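Local coordinates for protein inosine-uridine nucleoside N-ribohydrolase (Xanthomonas oryzae pv. oryzae, PDB 4KL0) that binds calcium and probably belongs with the nucleoside hydrolases that cleave N-glycosidic bonds, although its own activity as a bacterial effector remains unestablished, at residues G82-R86 with A119-A123; L224-Y230 with N315-T321; L333-T337 with V347-G351. All blocks are in the same frame, centred on the assembly; numbering follows the deposited sequence.

Contact 1 (G82-R86 with A119-A123); sequences GVFDR and ALRAA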
ATOM      1  N   GLY A  82       5.178 -15.410  -1.587  1.00 13.44           N
ATOM      2  CA  GLY A  82       6.070 -15.825  -0.503  1.00 16.13           C
ATOM      3  C   GLY A  82       5.785 -15.192   0.855  1.00 16.76           C
ATOM      4  O   GLY A  82       5.878 -15.853   1.908  1.00 17.15           O
ATOM      5  N   VAL A  83       5.444 -13.900   0.858  1.00 13.84           N
ATOM      6  CA  VAL A  83       5.101 -13.221   2.088  1.00 12.41           C
ATOM      7  C   VAL A  83       3.744 -13.667   2.623  1.00 15.72           C
ATOM      8  O   VAL A  83       3.631 -14.011   3.809  1.00 14.64           O
ATOM      9  CB  VAL A  83       5.135 -11.697   1.901  1.00 11.33           C
ATOM     10  CG1 VAL A  83       4.510 -10.958   3.124  1.00 11.72           C
ATOM     11  CG2 VAL A  83       6.573 -11.218   1.640  1.00 12.36           C
ATOM     12  N   PHE A  84       2.734 -13.775   1.755  1.00 13.09           N
ATOM     13  CA  PHE A  84       1.438 -14.309   2.218  1.00 13.85           C
ATOM     14  C   PHE A  84       1.562 -15.720   2.827  1.00 17.18           C
ATOM     15  O   PHE A  84       0.948 -15.991   3.849  1.00 16.64           O
ATOM     16  CB  PHE A  84       0.397 -14.262   1.103  1.00 15.22           C
ATOM     17  CG  PHE A  84       0.057 -12.875   0.673  1.00 14.19           C
ATOM     18  CD1 PHE A  84      -0.344 -11.908   1.605  1.00 15.37           C
ATOM     19  CD2 PHE A  84       0.137 -12.550  -0.662  1.00 13.30           C
ATOM     20  CE1 PHE A  84      -0.643 -10.587   1.156  1.00 12.36           C
ATOM     21  CE2 PHE A  84      -0.150 -11.257  -1.131  1.00 16.09           C
ATOM     22  CZ  PHE A  84      -0.559 -10.306  -0.209  1.00 13.83           C
ATOM     23  N   ASP A  85       2.391 -16.549   2.210  1.00 15.06           N
ATOM     24  CA  ASP A  85       2.644 -17.907   2.734  1.00 16.53           C
ATOM     25  C   ASP A  85       3.220 -17.860   4.164  1.00 18.42           C
ATOM     26  O   ASP A  85       2.758 -18.567   5.084  1.00 18.87           O
ATOM     27  CB  ASP A  85       3.630 -18.635   1.831  1.00 15.81           C
ATOM     28  CG  ASP A  85       3.036 -19.070   0.494  1.00 23.07           C
ATOM     29  OD1 ASP A  85       1.784 -19.076   0.296  1.00 24.89           O
ATOM     30  OD2 ASP A  85       3.875 -19.433  -0.363  1.00 26.54           O
ATOM     31  N   ARG A  86       4.201 -16.986   4.383  1.00 14.79           N
ATOM     32  CA  ARG A  86       4.861 -16.818   5.714  1.00 16.13           C
ATOM     33  C   ARG A  86       3.988 -16.107   6.758  1.00 17.00           C
ATOM     34  O   ARG A  86       4.256 -16.126   7.958  1.00 18.45           O
ATOM     35  CB  ARG A  86       6.167 -16.068   5.513  1.00 14.46           C
ATOM     36  CG  ARG A  86       7.130 -16.926   4.717  1.00 18.04           C
ATOM     37  CD  ARG A  86       8.375 -16.142   4.322  1.00 19.17           C
ATOM     38  NE  ARG A  86       9.410 -16.978   3.689  1.00 23.97           N
ATOM     39  CZ  ARG A  86       9.398 -17.396   2.423  1.00 23.03           C
ATOM     40  NH1 ARG A  86       8.374 -17.176   1.620  1.00 21.39           N
ATOM     41  NH2 ARG A  86      10.417 -18.126   1.966  1.00 25.41           N
ATOM     42  N   ALA A 119      15.155 -14.095  -1.440  1.00 22.21           N
ATOM     43  CA  ALA A 119      14.957 -15.408  -0.812  1.00 21.98           C
ATOM     44  C   ALA A 119      13.554 -15.603  -0.308  1.00 21.73           C
ATOM     45  O   ALA A 119      13.223 -16.667   0.242  1.00 26.13           O
ATOM     46  CB  ALA A 119      15.933 -15.572   0.362  1.00 24.25           C
ATOM     47  N   LEU A 120      12.714 -14.582  -0.415  1.00 20.07           N
ATOM     48  CA  LEU A 120      11.347 -14.758   0.035  1.00 18.60           C
ATOM     49  C   LEU A 120      10.417 -15.220  -1.090  1.00 18.09           C
ATOM     50  O   LEU A 120       9.255 -15.526  -0.843  1.00 19.41           O
ATOM     51  CB  LEU A 120      10.810 -13.493   0.731  1.00 21.04           C
ATOM     52  CG  LEU A 120      11.344 -13.215   2.144  1.00 25.43           C
ATOM     53  CD1 LEU A 120      10.490 -12.157   2.839  1.00 25.46           C
ATOM     54  CD2 LEU A 120      11.322 -14.471   2.949  1.00 28.86           C
ATOM     55  N   ARG A 121      10.910 -15.293  -2.327  1.00 19.66           N
ATOM     56  CA  ARG A 121      10.031 -15.603  -3.442  1.00 18.90           C
ATOM     57  C   ARG A 121       9.476 -17.028  -3.383  1.00 19.45           C
ATOM     58  O   ARG A 121      10.232 -17.988  -3.139  1.00 21.86           O
ATOM     59  CB  ARG A 121      10.762 -15.441  -4.760  1.00 19.36           C
ATOM     60  CG  ARG A 121      11.023 -13.968  -5.125  1.00 18.37           C
ATOM     61  CD  ARG A 121      11.863 -13.895  -6.379  1.00 19.06           C
ATOM     62  NE  ARG A 121      13.239 -14.270  -6.095  1.00 19.94           N
ATOM     63  CZ  ARG A 121      14.257 -14.122  -6.943  1.00 23.48           C
ATOM     64  NH1 ARG A 121      14.071 -13.597  -8.179  1.00 20.57           N
ATOM     65  NH2 ARG A 121      15.476 -14.487  -6.534  1.00 24.82           N
ATOM     66  N   ALA A 122       8.176 -17.169  -3.616  1.00 17.14           N
ATOM     67  CA  ALA A 122       7.580 -18.496  -3.813  1.00 20.48           C
ATOM     68  C   ALA A 122       8.052 -18.956  -5.196  1.00 23.29           C
ATOM     69  O   ALA A 122       8.640 -18.167  -5.960  1.00 22.85           O
ATOM     70  CB  ALA A 122       6.088 -18.421  -3.778  1.00 20.85           C
ATOM     71  N   ALA A 123       7.819 -20.222  -5.533  1.00 23.51           N
ATOM     72  CA  ALA A 123       8.108 -20.710  -6.896  1.00 24.44           C
ATOM     73  C   ALA A 123       7.237 -20.015  -7.971  1.00 24.89           C
ATOM     74  O   ALA A 123       6.097 -19.601  -7.675  1.00 23.79           O
ATOM     75  CB  ALA A 123       7.904 -22.225  -6.956  1.00 29.19           C
TER
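Arg-86 and Leu-120 carry this contact between the C-terminal turn of a helix and a loop. The tight part is at Gly-82, whose CA comes within 3.2 Å of Leu-120 O; the C-H points almost straight at that oxygen, with 163° at the hydrogen. Lacking a side chain, Gly-82 leaves room for the carbonyl to settle directly on the helix, and Ala-122 CB lies 3.8 Å from Gly-82 N. Arg-86 then folds back along its own helix: its chain runs extended from CG to NE, and the last torsion (chi4 78°) turns the guanidinium so that NH1 donates to Gly-82 O at 2.8 Å, in the guanidinium plane. That carbonyl also takes the helical bond from Arg-86 N, on the opposite face of its plane. Leu-120 CD2 covers one face of the guanidinium, off centre toward the rim, 3.2 Å from Arg-86 NE. Toward solvent the fit slackens: Asp-85 OD2 comes no closer than 4.2 Å to Ala-122 CB. The inner side is closed by helix 248-269, where Val-249 meets Val-83 and Arg-86 and Tyr-252 meets Leu-120, while Phe-84 points to strand 58-65.

Contact 2 (L224-Y230 with N315-T321); sequences LTKEAAY and NLYDPLT. With CA (calcium ion), chain B.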
ATOM      1  N   LEU A 224      -5.705   8.932  -0.832  1.00 13.22           N
ATOM      2  CA  LEU A 224      -4.851   9.282   0.297  1.00 13.98           C
ATOM      3  C   LEU A 224      -3.534   9.763  -0.285  1.00 16.53           C
ATOM      4  O   LEU A 224      -3.001   9.132  -1.198  1.00 17.63           O
ATOM      5  CB  LEU A 224      -4.540   8.041   1.149  1.00 13.63           C
ATOM      6  CG  LEU A 224      -3.788   8.340   2.460  1.00 17.16           C
ATOM      7  CD1 LEU A 224      -4.426   7.635   3.616  1.00 16.67           C
ATOM      8  CD2 LEU A 224      -2.221   7.984   2.375  1.00 14.68           C
ATOM      9  N   THR A 225      -2.996  10.847   0.230  1.00 18.03           N
ATOM     10  CA  THR A 225      -1.860  11.493  -0.427  1.00 15.49           C
ATOM     11  C   THR A 225      -0.630  11.402   0.486  1.00 14.99           C
ATOM     12  O   THR A 225      -0.687  11.047   1.693  1.00 17.72           O
ATOM     13  CB  THR A 225      -2.171  12.968  -0.667  1.00 20.43           C
ATOM     14  OG1 THR A 225      -2.240  13.631   0.596  1.00 25.38           O
ATOM     15  CG2 THR A 225      -3.485  13.101  -1.351  1.00 23.87           C
ATOM     16  N   LYS A 226       0.531  11.706  -0.049  1.00 16.77           N
ATOM     17  CA  LYS A 226       1.748  11.542   0.740  1.00 18.81           C
ATOM     18  C   LYS A 226       1.754  12.404   2.034  1.00 17.63           C
ATOM     19  O   LYS A 226       2.351  12.010   3.022  1.00 19.76           O
ATOM     20  CB  LYS A 226       2.986  11.842  -0.142  1.00 21.71           C
ATOM     21  CG  LYS A 226       3.000  13.278  -0.657  1.00 24.18           C
ATOM     22  CD  LYS A 226       4.030  13.481  -1.759  1.00 24.71           C
ATOM     23  CE  LYS A 226       4.113  14.980  -2.141  1.00 28.28           C
ATOM     24  NZ  LYS A 226       5.461  15.280  -2.742  1.00 40.45           N
ATOM     25  N   GLU A 227       1.067  13.563   2.013  1.00 19.22           N
ATOM     26  CA  GLU A 227       0.989  14.417   3.213  1.00 20.59           C
ATOM     27  C   GLU A 227       0.314  13.759   4.421  1.00 18.98           C
ATOM     28  O   GLU A 227       0.646  14.064   5.598  1.00 21.90           O
ATOM     29  CB  GLU A 227       0.322  15.755   2.845  1.00 24.82           C
ATOM     30  CG  GLU A 227       1.233  16.596   1.934  1.00 28.59           C
ATOM     31  CD  GLU A 227       1.083  16.254   0.454  1.00 31.25           C
ATOM     32  OE1 GLU A 227       0.122  15.503   0.081  1.00 29.65           O
ATOM     33  OE2 GLU A 227       1.925  16.748  -0.346  1.00 37.78           O
ATOM     34  N   ALA A 228      -0.613  12.843   4.142  1.00 18.50           N
ATOM     35  CA  ALA A 228      -1.292  12.074   5.186  1.00 19.28           C
ATOM     36  C   ALA A 228      -0.267  11.192   5.883  1.00 20.04           C
ATOM     37  O   ALA A 228      -0.279  11.048   7.101  1.00 21.86           O
ATOM     38  CB  ALA A 228      -2.399  11.229   4.573  1.00 17.57           C
ATOM     39  N   ALA A 229       0.646  10.584   5.116  1.00 19.95           N
ATOM     40  CA  ALA A 229       1.663   9.746   5.762  1.00 18.46           C
ATOM     41  C   ALA A 229       2.683  10.504   6.611  1.00 22.12           C
ATOM     42  O   ALA A 229       3.143   9.995   7.657  1.00 21.17           O
ATOM     43  CB  ALA A 229       2.402   8.863   4.735  1.00 19.81           C
ATOM     44  N   TYR A 230       3.068  11.714   6.169  1.00 22.40           N
ATOM     45  CA  TYR A 230       4.068  12.485   6.901  1.00 26.36           C
ATOM     46  C   TYR A 230       3.593  12.666   8.337  1.00 26.53           C
ATOM     47  O   TYR A 230       4.357  12.548   9.309  1.00 27.08           O
ATOM     48  CB  TYR A 230       4.280  13.872   6.247  1.00 27.34           C
ATOM     49  CG  TYR A 230       4.775  13.846   4.814  1.00 25.14           C
ATOM     50  CD1 TYR A 230       5.412  12.749   4.288  1.00 22.89           C
ATOM     51  CD2 TYR A 230       4.614  14.956   3.978  1.00 26.26           C
ATOM     52  CE1 TYR A 230       5.884  12.747   2.952  1.00 25.92           C
ATOM     53  CE2 TYR A 230       5.058  14.954   2.652  1.00 26.99           C
ATOM     54  CZ  TYR A 230       5.691  13.856   2.150  1.00 25.56           C
ATOM     55  OH  TYR A 230       6.150  13.902   0.846  1.00 29.68           O
ATOM     56  N   ASN A 315       7.943   7.110   6.628  1.00 18.39           N
ATOM     57  CA  ASN A 315       6.560   7.125   6.129  1.00 16.66           C
ATOM     58  C   ASN A 315       5.966   5.750   5.769  1.00 16.72           C
ATOM     59  O   ASN A 315       6.693   4.893   5.204  1.00 18.78           O
ATOM     60  CB  ASN A 315       6.496   8.039   4.921  1.00 18.56           C
ATOM     61  CG  ASN A 315       6.853   9.458   5.276  1.00 20.06           C
ATOM     62  OD1 ASN A 315       6.563   9.932   6.392  1.00 22.07           O
ATOM     63  ND2 ASN A 315       7.465  10.165   4.327  1.00 23.19           N
ATOM     64  N   LEU A 316       4.704   5.520   6.140  1.00 16.64           N
ATOM     65  CA  LEU A 316       3.970   4.279   5.752  1.00 15.56           C
ATOM     66  C   LEU A 316       2.752   4.607   4.852  1.00 15.47           C
ATOM     67  O   LEU A 316       1.581   4.555   5.266  1.00 17.71           O
ATOM     68  CB  LEU A 316       3.508   3.476   6.996  1.00 14.58           C
ATOM     69  CG  LEU A 316       4.651   2.846   7.791  1.00 15.45           C
ATOM     70  CD1 LEU A 316       4.174   2.132   9.108  1.00 15.96           C
ATOM     71  CD2 LEU A 316       5.514   1.941   6.855  1.00 16.82           C
ATOM     72  N   TYR A 317       2.996   4.879   3.580  1.00 13.11           N
ATOM     73  CA  TYR A 317       1.921   5.377   2.751  1.00 13.34           C
ATOM     74  C   TYR A 317       0.881   4.320   2.479  1.00 12.75           C
ATOM     75  O   TYR A 317      -0.305   4.544   2.593  1.00 12.68           O
ATOM     76  CB  TYR A 317       2.471   5.812   1.374  1.00 15.46           C
ATOM     77  CG  TYR A 317       3.651   6.755   1.448  1.00 16.59           C
ATOM     78  CD1 TYR A 317       3.456   8.111   1.630  1.00 16.91           C
ATOM     79  CD2 TYR A 317       4.949   6.271   1.306  1.00 18.11           C
ATOM     80  CE1 TYR A 317       4.545   8.991   1.692  1.00 18.45           C
ATOM     81  CE2 TYR A 317       6.048   7.125   1.377  1.00 19.80           C
ATOM     82  CZ  TYR A 317       5.830   8.475   1.568  1.00 20.40           C
ATOM     83  OH  TYR A 317       6.924   9.338   1.618  1.00 20.88           O
ATOM     84  N   ASP A 318       1.347   3.144   2.115  1.00 10.73           N
ATOM     85  CA  ASP A 318       0.404   2.126   1.712  1.00 10.13           C
ATOM     86  C   ASP A 318      -0.403   1.521   2.886  1.00 10.19           C
ATOM     87  O   ASP A 318      -1.615   1.245   2.738  1.00 11.28           O
ATOM     88  CB  ASP A 318       1.134   1.034   0.922  1.00 12.00           C
ATOM     89  CG  ASP A 318       1.638   1.526  -0.413  1.00 13.13           C
ATOM     90  OD1 ASP A 318       1.266   2.626  -0.865  1.00 12.34           O
ATOM     91  OD2 ASP A 318       2.403   0.805  -1.091  1.00 11.45           O
ATOM     92  N   PRO A 319       0.225   1.300   4.043  1.00 10.53           N
ATOM     93  CA  PRO A 319      -0.578   0.790   5.157  1.00 10.84           C
ATOM     94  C   PRO A 319      -1.645   1.781   5.549  1.00 11.35           C
ATOM     95  O   PRO A 319      -2.756   1.353   5.856  1.00 11.51           O
ATOM     96  CB  PRO A 319       0.448   0.711   6.280  1.00 10.06           C
ATOM     97  CG  PRO A 319       1.691   0.340   5.575  1.00 10.89           C
ATOM     98  CD  PRO A 319       1.676   1.178   4.308  1.00 12.12           C
ATOM     99  N   LEU A 320      -1.342   3.073   5.523  1.00 13.54           N
ATOM    100  CA  LEU A 320      -2.370   4.038   5.845  1.00 13.55           C
ATOM    101  C   LEU A 320      -3.501   4.009   4.831  1.00 13.97           C
ATOM    102  O   LEU A 320      -4.652   4.269   5.175  1.00 14.79           O
ATOM    103  CB  LEU A 320      -1.779   5.447   5.913  1.00 14.60           C
ATOM    104  CG  LEU A 320      -0.943   5.635   7.180  1.00 14.98           C
ATOM    105  CD1 LEU A 320      -0.063   6.928   7.039  1.00 17.68           C
ATOM    106  CD2 LEU A 320      -1.846   5.781   8.414  1.00 18.19           C
ATOM    107  N   THR A 321      -3.188   3.758   3.566  1.00 12.47           N
ATOM    108  CA  THR A 321      -4.229   3.675   2.518  1.00 11.56           C
ATOM    109  C   THR A 321      -5.203   2.543   2.829  1.00 12.25           C
ATOM    110  O   THR A 321      -6.411   2.713   2.722  1.00 12.84           O
ATOM    111  CB  THR A 321      -3.561   3.489   1.140  1.00 12.81           C
ATOM    112  OG1 THR A 321      -2.702   4.618   0.931  1.00 11.78           O
ATOM    113  CG2 THR A 321      -4.569   3.435   0.025  1.00 12.42           C
TER
HETATM  114 CA    CA B 501       3.298   0.609  -3.291  1.00 10.46          CA
HETATM  115  O   HOH W   1       3.243   7.089   7.845  1.00 19.34           O
HETATM  116  O   HOH W   2       7.282  11.639   0.302  1.00 31.51           O
HETATM  117  O   HOH W   3       2.583   3.187  -2.951  1.00 13.09           O
HETATM  118  O   HOH W   4       5.243   1.811  -2.313  1.00 15.13           O
HETATM  119  O   HOH W   5       4.138   2.131  -5.219  1.00 12.46           O
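Ala-229 packs its methyl against Tyr-317 where the parts 226-230 and 317-321 of two helices cross nearly at right angles (99°) in the Rossmann-like core of a nucleoside hydrolase-type fold. The axes of these parts are 9.3 Å apart. Tyr-317 can be followed outward from CB. With CG anti to its carbonyl carbon (chi1 -51°), the ring swings toward helix 226-231; CG and CD1 lie by the Ala-229 methyl, Tyr-317 CD1 at 3.4 Å from Ala-229 CB. Next, CE1 touches both that methyl and Lys-226 CB. At the tip, Tyr-317 OH takes a hydrogen bond of 2.9 Å from Asn-315 ND2, tilted from the amide plane, and a water joins it to Tyr-230 OH. The Asn-315 amide in turn lies at the edge of the Tyr-230 ring, the two planes 39° apart.

Deeper in, Leu-320 CD1 reaches Ala-229 CA at 3.5 Å, and Leu-224 sends CD1 to the Leu-320 backbone and CD2 to Thr-321 OG1. That hydroxyl donates to Tyr-317 O, which Thr-321 N also grips from the opposite face. A second water links Ala-229 O to Leu-316 N across the contact. One residue after Tyr-317, on the same helix, Asp-318 turns to the calcium ion, which Asp-35, Asp-42 and Ile-151 also bind; its OD2 is 2.4 Å from the metal, while OD1 accepts from a metal-bound water at 2.5 Å.

Contact 3 (L333-T337 with V347-G351); sequences LFQPT and VEHVG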
ATOM      1  N   LEU A 333      -9.427   6.957  12.663  1.00 22.20           N
ATOM      2  CA  LEU A 333      -8.224   7.757  12.444  1.00 24.51           C
ATOM      3  C   LEU A 333      -8.430   8.978  11.564  1.00 22.57           C
ATOM      4  O   LEU A 333      -7.642   9.932  11.654  1.00 25.22           O
ATOM      5  CB  LEU A 333      -7.119   6.885  11.790  1.00 23.22           C
ATOM      6  CG  LEU A 333      -6.721   5.595  12.519  1.00 24.19           C
ATOM      7  CD1 LEU A 333      -5.715   4.863  11.632  1.00 22.66           C
ATOM      8  CD2 LEU A 333      -6.113   5.863  13.893  1.00 24.13           C
ATOM      9  N   PHE A 334      -9.424   8.936  10.684  1.00 23.78           N
ATOM     10  CA  PHE A 334      -9.506   9.901   9.592  1.00 21.43           C
ATOM     11  C   PHE A 334     -10.842  10.620   9.490  1.00 24.75           C
ATOM     12  O   PHE A 334     -11.899  10.116   9.867  1.00 23.70           O
ATOM     13  CB  PHE A 334      -9.265   9.243   8.227  1.00 21.92           C
ATOM     14  CG  PHE A 334      -8.039   8.394   8.152  1.00 18.64           C
ATOM     15  CD1 PHE A 334      -6.779   8.950   8.146  1.00 21.42           C
ATOM     16  CD2 PHE A 334      -8.155   6.999   7.987  1.00 19.92           C
ATOM     17  CE1 PHE A 334      -5.660   8.131   8.078  1.00 20.10           C
ATOM     18  CE2 PHE A 334      -7.037   6.194   7.851  1.00 17.87           C
ATOM     19  CZ  PHE A 334      -5.801   6.743   7.922  1.00 16.41           C
ATOM     20  N   GLN A 335     -10.778  11.822   8.929  1.00 24.78           N
ATOM     21  CA  GLN A 335     -11.970  12.568   8.588  1.00 24.57           C
ATOM     22  C   GLN A 335     -11.771  13.076   7.154  1.00 24.04           C
ATOM     23  O   GLN A 335     -11.364  14.233   6.962  1.00 23.88           O
ATOM     24  CB  GLN A 335     -12.077  13.742   9.546  1.00 26.75           C
ATOM     25  CG  GLN A 335     -13.312  14.561   9.458  1.00 36.25           C
ATOM     26  CD  GLN A 335     -13.241  15.754  10.439  1.00 42.41           C
ATOM     27  OE1 GLN A 335     -12.955  15.572  11.638  1.00 39.47           O
ATOM     28  NE2 GLN A 335     -13.458  16.983   9.913  1.00 43.79           N
ATOM     29  N   PRO A 336     -12.008  12.203   6.146  1.00 21.87           N
ATOM     30  CA  PRO A 336     -11.776  12.537   4.732  1.00 23.28           C
ATOM     31  C   PRO A 336     -12.556  13.782   4.326  1.00 25.79           C
ATOM     32  O   PRO A 336     -13.656  14.033   4.830  1.00 25.41           O
ATOM     33  CB  PRO A 336     -12.336  11.315   3.986  1.00 21.77           C
ATOM     34  CG  PRO A 336     -12.132  10.177   4.975  1.00 22.55           C
ATOM     35  CD  PRO A 336     -12.487  10.819   6.314  1.00 23.14           C
ATOM     36  N   THR A 337     -11.985  14.570   3.423  1.00 24.05           N
ATOM     37  CA  THR A 337     -12.654  15.790   2.942  1.00 24.53           C
ATOM     38  C   THR A 337     -13.294  15.567   1.570  1.00 26.03           C
ATOM     39  O   THR A 337     -12.642  15.095   0.632  1.00 21.20           O
ATOM     40  CB  THR A 337     -11.607  16.972   2.902  1.00 24.43           C
ATOM     41  OG1 THR A 337     -11.113  17.232   4.230  1.00 26.32           O
ATOM     42  CG2 THR A 337     -12.215  18.253   2.260  1.00 24.30           C
ATOM     43  N   VAL A 347     -15.867  11.771  -4.335  1.00 19.44           N
ATOM     44  CA  VAL A 347     -14.413  11.711  -4.332  1.00 21.09           C
ATOM     45  C   VAL A 347     -13.868  12.334  -3.052  1.00 22.69           C
ATOM     46  O   VAL A 347     -14.008  13.514  -2.820  1.00 24.90           O
ATOM     47  CB  VAL A 347     -13.816  12.400  -5.588  1.00 20.84           C
ATOM     48  CG1 VAL A 347     -12.252  12.357  -5.496  1.00 21.36           C
ATOM     49  CG2 VAL A 347     -14.317  11.762  -6.876  1.00 18.48           C
ATOM     50  N   GLU A 348     -13.248  11.553  -2.175  1.00 17.89           N
ATOM     51  CA  GLU A 348     -12.777  12.097  -0.932  1.00 19.97           C
ATOM     52  C   GLU A 348     -11.275  12.205  -0.868  1.00 21.09           C
ATOM     53  O   GLU A 348     -10.559  11.351  -1.429  1.00 19.47           O
ATOM     54  CB  GLU A 348     -13.244  11.207   0.229  1.00 21.56           C
ATOM     55  CG  GLU A 348     -14.740  11.193   0.406  1.00 23.82           C
ATOM     56  CD  GLU A 348     -15.094  10.221   1.489  1.00 27.77           C
ATOM     57  OE1 GLU A 348     -14.676   9.049   1.365  1.00 29.57           O
ATOM     58  OE2 GLU A 348     -15.754  10.622   2.463  1.00 34.83           O
ATOM     59  N   HIS A 349     -10.790  13.217  -0.147  1.00 20.17           N
ATOM     60  CA  HIS A 349      -9.371  13.441  -0.035  1.00 19.35           C
ATOM     61  C   HIS A 349      -8.888  13.190   1.375  1.00 21.22           C
ATOM     62  O   HIS A 349      -9.493  13.664   2.372  1.00 21.06           O
ATOM     63  CB  HIS A 349      -9.034  14.883  -0.485  1.00 19.97           C
ATOM     64  CG  HIS A 349      -7.634  15.303  -0.151  1.00 21.03           C
ATOM     65  ND1 HIS A 349      -7.350  16.330   0.725  1.00 24.47           N
ATOM     66  CD2 HIS A 349      -6.438  14.812  -0.547  1.00 24.57           C
ATOM     67  CE1 HIS A 349      -6.038  16.452   0.857  1.00 24.07           C
ATOM     68  NE2 HIS A 349      -5.460  15.560   0.075  1.00 24.29           N
ATOM     69  N   VAL A 350      -7.809  12.415   1.509  1.00 18.17           N
ATOM     70  CA  VAL A 350      -7.150  12.305   2.809  1.00 17.77           C
ATOM     71  C   VAL A 350      -5.698  12.799   2.757  1.00 21.74           C
ATOM     72  O   VAL A 350      -4.802  12.069   2.281  1.00 20.07           O
ATOM     73  CB  VAL A 350      -7.156  10.846   3.387  1.00 16.20           C
ATOM     74  CG1 VAL A 350      -6.515  10.788   4.804  1.00 18.73           C
ATOM     75  CG2 VAL A 350      -8.592  10.273   3.405  1.00 17.59           C
ATOM     76  N   GLY A 351      -5.477  14.028   3.239  1.00 19.20           N
ATOM     77  CA  GLY A 351      -4.153  14.599   3.393  1.00 20.72           C
ATOM     78  C   GLY A 351      -3.791  14.860   4.843  1.00 21.04           C
ATOM     79  O   GLY A 351      -4.274  14.170   5.744  1.00 18.89           O
TER
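His-349 N donates to Thr-337 O at 2.8 Å, and Thr-337 N returns a bond of 2.9 Å to His-349 O, a nearly straight one (173°) that lies in the carbonyl plane. The two residues thus form a hydrogen-bonded antiparallel pair, where the chain coming off helix 327-333 joins the sheet. Two C-H contacts supplement the bonds: Glu-348 CA approaches Thr-337 O, and Pro-336 CA approaches His-349 O.

On the side of the strand bearing Glu-348 and Val-350, the Pro-336 ring lies alongside Val-350, the two pointing the same way, with Pro-336 CG 3.9 Å from Val-350 CG2. Pro-336 CB also touches the Glu-348 carboxylate at OE2, whose other oxygen, OE1, forms a salt bridge with Arg-222. The second branch of Val-350, CG1, stands anti to the backbone N (chi1 -177°) and meets Phe-334 CD1 at 3.8 Å, the two side chains crossing at about a right angle.

Thr-337 OG1 turns instead to Glu-354. Strand 347-350 runs between the antiparallel edge strand 337-338 and the parallel strand 221-224, while Phe-334 packs on Leu-320, Leu-323 and Ala-324 of helix 317-325.

How the contacts relate
Contacts 2 and 3 adjoin, with centres 12 Å apart, whereas contact 1 lies beyond the chain's centre from contact 3 and touches neither. Contact 2 is the buried one, close to the middle of the chain and built mainly from apolar side chains and bridging waters, with a calcium ligand on one of its helices. Contact 3 is partly buried and joins backbone bonds of the sheet edge to proline-valine and phenylalanine-valine packing; contact 1, also partly buried, instead fits a helix to a loop through a glycine, a leucine and an arginine. Contacts 2 and 3 share a seam: Thr-225 N meets Val-350 O at 3.0 Å, probably a hydrogen bond, and helix 317-325 serves both.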